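Methyl-coenzyme M reductase subunit beta (Methanosarcina barkeri, PDB 1E6Y) is the beta subunit of the nickel (coenzyme F430) enzyme that releases methane from methyl-coenzyme M, with coenzyme B as reductant, in the final step of methanogenesis. Local coordinates at residues D5-D8 with K12-E15; G241-A244 with L248-I251. All blocks are in the same frame, centred on the assembly; numbering follows the deposited sequence.

Interaction 1 (D5-D8 with K12-E15)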
# COMPACT_ATOMS: atom_id res chain seq x y z
N ASP E 5 17.54 21.58 -36.79
CA ASP E 5 18.92 21.89 -36.45
C ASP E 5 19.03 21.98 -34.94
O ASP E 5 18.20 22.62 -34.29
CB ASP E 5 19.35 23.22 -37.07
CG ASP E 5 19.29 23.22 -38.60
OD1 ASP E 5 19.26 22.13 -39.21
OD2 ASP E 5 19.31 24.32 -39.18
N ILE E 6 20.02 21.29 -34.37
CA ILE E 6 20.20 21.30 -32.92
C ILE E 6 21.18 22.41 -32.51
O ILE E 6 22.28 22.50 -33.05
CB ILE E 6 20.74 19.94 -32.40
CG1 ILE E 6 19.73 18.82 -32.73
CG2 ILE E 6 21.01 20.00 -30.91
CD1 ILE E 6 18.36 19.03 -32.12
N TYR E 7 20.73 23.27 -31.60
CA TYR E 7 21.56 24.34 -31.05
C TYR E 7 21.79 24.09 -29.56
O TYR E 7 20.90 23.59 -28.87
CB TYR E 7 20.86 25.70 -31.22
CG TYR E 7 20.87 26.23 -32.64
CD1 TYR E 7 20.07 25.65 -33.63
CD2 TYR E 7 21.64 27.34 -32.98
CE1 TYR E 7 20.04 26.17 -34.92
CE2 TYR E 7 21.62 27.86 -34.26
CZ TYR E 7 20.82 27.27 -35.23
OH TYR E 7 20.82 27.76 -36.51
N ASP E 8 22.96 24.48 -29.05
CA ASP E 8 23.25 24.29 -27.63
C ASP E 8 22.60 25.35 -26.74
O ASP E 8 21.86 26.21 -27.22
CB ASP E 8 24.77 24.20 -27.37
CG ASP E 8 25.52 25.51 -27.67
OD1 ASP E 8 26.76 25.45 -27.73
OD2 ASP E 8 24.90 26.58 -27.82
N LYS E 12 24.28 28.29 -30.04
CA LYS E 12 25.22 27.97 -31.12
C LYS E 12 24.82 26.68 -31.82
O LYS E 12 24.42 25.71 -31.17
CB LYS E 12 26.63 27.83 -30.55
CG LYS E 12 27.16 29.09 -29.88
CD LYS E 12 28.28 28.77 -28.90
CE LYS E 12 28.57 29.95 -27.98
NZ LYS E 12 29.48 29.58 -26.86
N LEU E 13 24.92 26.67 -33.14
CA LEU E 13 24.58 25.49 -33.94
C LEU E 13 25.53 24.33 -33.65
O LEU E 13 26.75 24.49 -33.68
CB LEU E 13 24.64 25.83 -35.44
CG LEU E 13 24.41 24.70 -36.45
CD1 LEU E 13 22.98 24.20 -36.35
CD2 LEU E 13 24.69 25.21 -37.85
N LEU E 14 24.96 23.16 -33.35
CA LEU E 14 25.75 21.97 -33.09
C LEU E 14 25.71 21.01 -34.27
O LEU E 14 26.74 20.49 -34.70
CB LEU E 14 25.24 21.26 -31.83
CG LEU E 14 25.38 22.02 -30.51
CD1 LEU E 14 24.89 21.14 -29.37
CD2 LEU E 14 26.83 22.45 -30.29
N GLU E 15 24.51 20.76 -34.78
CA GLU E 15 24.32 19.84 -35.89
C GLU E 15 23.09 20.23 -36.69
O GLU E 15 22.04 20.55 -36.12
CB GLU E 15 24.17 18.41 -35.38
CG GLU E 15 24.28 17.34 -36.46
CD GLU E 15 23.93 15.95 -35.97
OE1 GLU E 15 23.93 15.71 -34.74
OE2 GLU E 15 23.66 15.08 -36.82
O HOH W 1 28.44 27.10 -26.32

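Interaction 2 (G241-A244 with L248-I251)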
# COMPACT_ATOMS: atom_id res chain seq x y z
N GLY E 241 12.91 20.34 -25.70
CA GLY E 241 14.02 19.77 -24.95
C GLY E 241 15.39 20.13 -25.48
O GLY E 241 16.31 20.39 -24.70
N LEU E 242 15.55 20.15 -26.80
CA LEU E 242 16.87 20.22 -27.41
C LEU E 242 17.08 21.47 -28.25
O LEU E 242 17.98 21.52 -29.09
CB LEU E 242 17.12 18.96 -28.24
CG LEU E 242 17.03 17.63 -27.48
CD1 LEU E 242 17.27 16.46 -28.42
CD2 LEU E 242 18.04 17.62 -26.34
N ASN E 243 16.26 22.50 -28.00
CA ASN E 243 16.42 23.82 -28.60
C ASN E 243 16.52 23.75 -30.13
O ASN E 243 17.39 24.37 -30.75
CB ASN E 243 17.66 24.51 -28.01
CG ASN E 243 17.79 25.97 -28.43
OD1 ASN E 243 16.80 26.64 -28.72
ND2 ASN E 243 19.02 26.47 -28.45
N ALA E 244 15.62 22.98 -30.74
CA ALA E 244 15.59 22.81 -32.19
C ALA E 244 15.42 24.14 -32.90
O ALA E 244 14.60 24.98 -32.50
CB ALA E 244 14.48 21.86 -32.59
N LEU E 248 13.70 28.04 -29.05
CA LEU E 248 13.63 28.27 -27.61
C LEU E 248 14.57 29.40 -27.19
O LEU E 248 14.15 30.36 -26.55
CB LEU E 248 13.99 26.99 -26.85
CG LEU E 248 14.18 27.11 -25.34
CD1 LEU E 248 12.86 27.46 -24.66
CD2 LEU E 248 14.72 25.80 -24.79
N TYR E 249 15.83 29.30 -27.61
CA TYR E 249 16.84 30.30 -27.28
C TYR E 249 16.46 31.69 -27.79
O TYR E 249 16.60 32.68 -27.07
CB TYR E 249 18.19 29.89 -27.85
CG TYR E 249 19.31 30.86 -27.54
CD1 TYR E 249 20.05 30.74 -26.37
CD2 TYR E 249 19.58 31.93 -28.40
CE1 TYR E 249 21.04 31.67 -26.05
CE2 TYR E 249 20.56 32.86 -28.09
CZ TYR E 249 21.28 32.73 -26.91
OH TYR E 249 22.26 33.65 -26.61
N ASP E 250 16.01 31.76 -29.04
CA ASP E 250 15.68 33.03 -29.68
C ASP E 250 14.47 33.70 -29.05
O ASP E 250 14.45 34.92 -28.86
CB ASP E 250 15.44 32.84 -31.18
CG ASP E 250 16.73 32.65 -31.96
OD1 ASP E 250 17.83 32.86 -31.41
OD2 ASP E 250 16.64 32.29 -33.15
N ILE E 251 13.45 32.90 -28.72
CA ILE E 251 12.25 33.43 -28.09
C ILE E 251 12.57 33.97 -26.70
O ILE E 251 12.13 35.07 -26.34
CB ILE E 251 11.14 32.35 -28.00
CG1 ILE E 251 10.62 32.04 -29.41
CG2 ILE E 251 9.99 32.84 -27.12
CD1 ILE E 251 9.60 30.92 -29.48
O HOH W 2 13.58 25.25 -29.85

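Interaction 1 (D5-D8 with K12-E15)
The Tyr7 ring lies against the backbone of Leu13, whose CA sits over one ring face, 4.0 Å from the ring centroid, in a CH-pi contact. Leu13 then sends its CD1 to Tyr7 CE1 at 3.8 Å, a flexible aliphatic branch suited to following a flat ring. Replacing Tyr7 by an alanine would probably leave Leu13 without its aromatic neighbour and open a gap beside the strand. On the other sheet face, Ile6 packs its branched side chain on Ile426 of helix 425-429. The two strands form a beta hairpin broken by a classic beta bulge: Leu14 and Glu15 both face Ile6, whose O takes a bond from Leu14 N (2.8 Å) and a weak one from Glu15 N, while Ile6 N reaches Glu15 O. At the turn, Asp8 has CG between its backbone N and carbonyl carbon (chi1 65°), which swings OD2 to Lys12 N at 2.9 Å, met from above the carboxylate plane; Arg10 N bonds to the same oxygen. Asp8 N in turn donates to Lys12 O. From Asp8 OD1, water 1 bridges to NZ of the extended Lys12 chain.

Interaction 2 (G241-A244 with L248-I251)
With CG anti to the backbone N (chi1 -172°), Asn243 stretches its amide from the loop to the first turn of helix 247-255, where OD1 accepts a hydrogen bond from Tyr249 N at 3.0 Å. The same anti setting in Tyr249 (chi1 -179°) carries its ring away from the loop and leaves CB beside the amide, 3.6 Å from Asn243 ND2; amide and ring planes stand 47° apart. The N-H points fairly straight at OD1, yet it arrives from above the carbonyl plane rather than within it. Leu248 brings only its CB to the amide, 3.4 Å from OD1, while its side chain packs on Leu308 and Ala309 of helix 296-318 and on Met205, as befits a leucine on a buried helix face. A positive phi at Asn243, a backbone shape that asparagine tolerates better than most residues, turns the chain just after helix 228-241. The contact thus belongs to a tight helix-loop-helix connection. Water 2 supplies a second link, donating to Ala244 O and accepting from Leu248 N, each at 2.9 Å. Amide N-H groups in a helix's first turn lack partners one turn earlier within the helix; here a side-chain oxygen and a water serve two of them. Asn243 ND2 meanwhile donates to Asn246 OD1, so the amide is gripped at both ends and its flip is fixed.

How the interactions relate
From the N terminus, interaction 1 closes first: the chain runs out along strand 3-7, turns over three residues and returns along strand 13-19. Interaction 2 comes more than two hundred residues later, closing an equally short turn between helix 228-241 and helix 247-255. The two loops are in series and neither nests in nor crosses the other, yet their centres lie about 10 Å apart. Asn243 ND2 reaches Asp8 O at 3.1 Å, probably as a hydrogen bond, and Ile6 CG2 packs against Leu242 O. The hairpin of the N-terminal domain and the helical connection of the C-terminal domain are thereby joined, both away from the coenzyme sites.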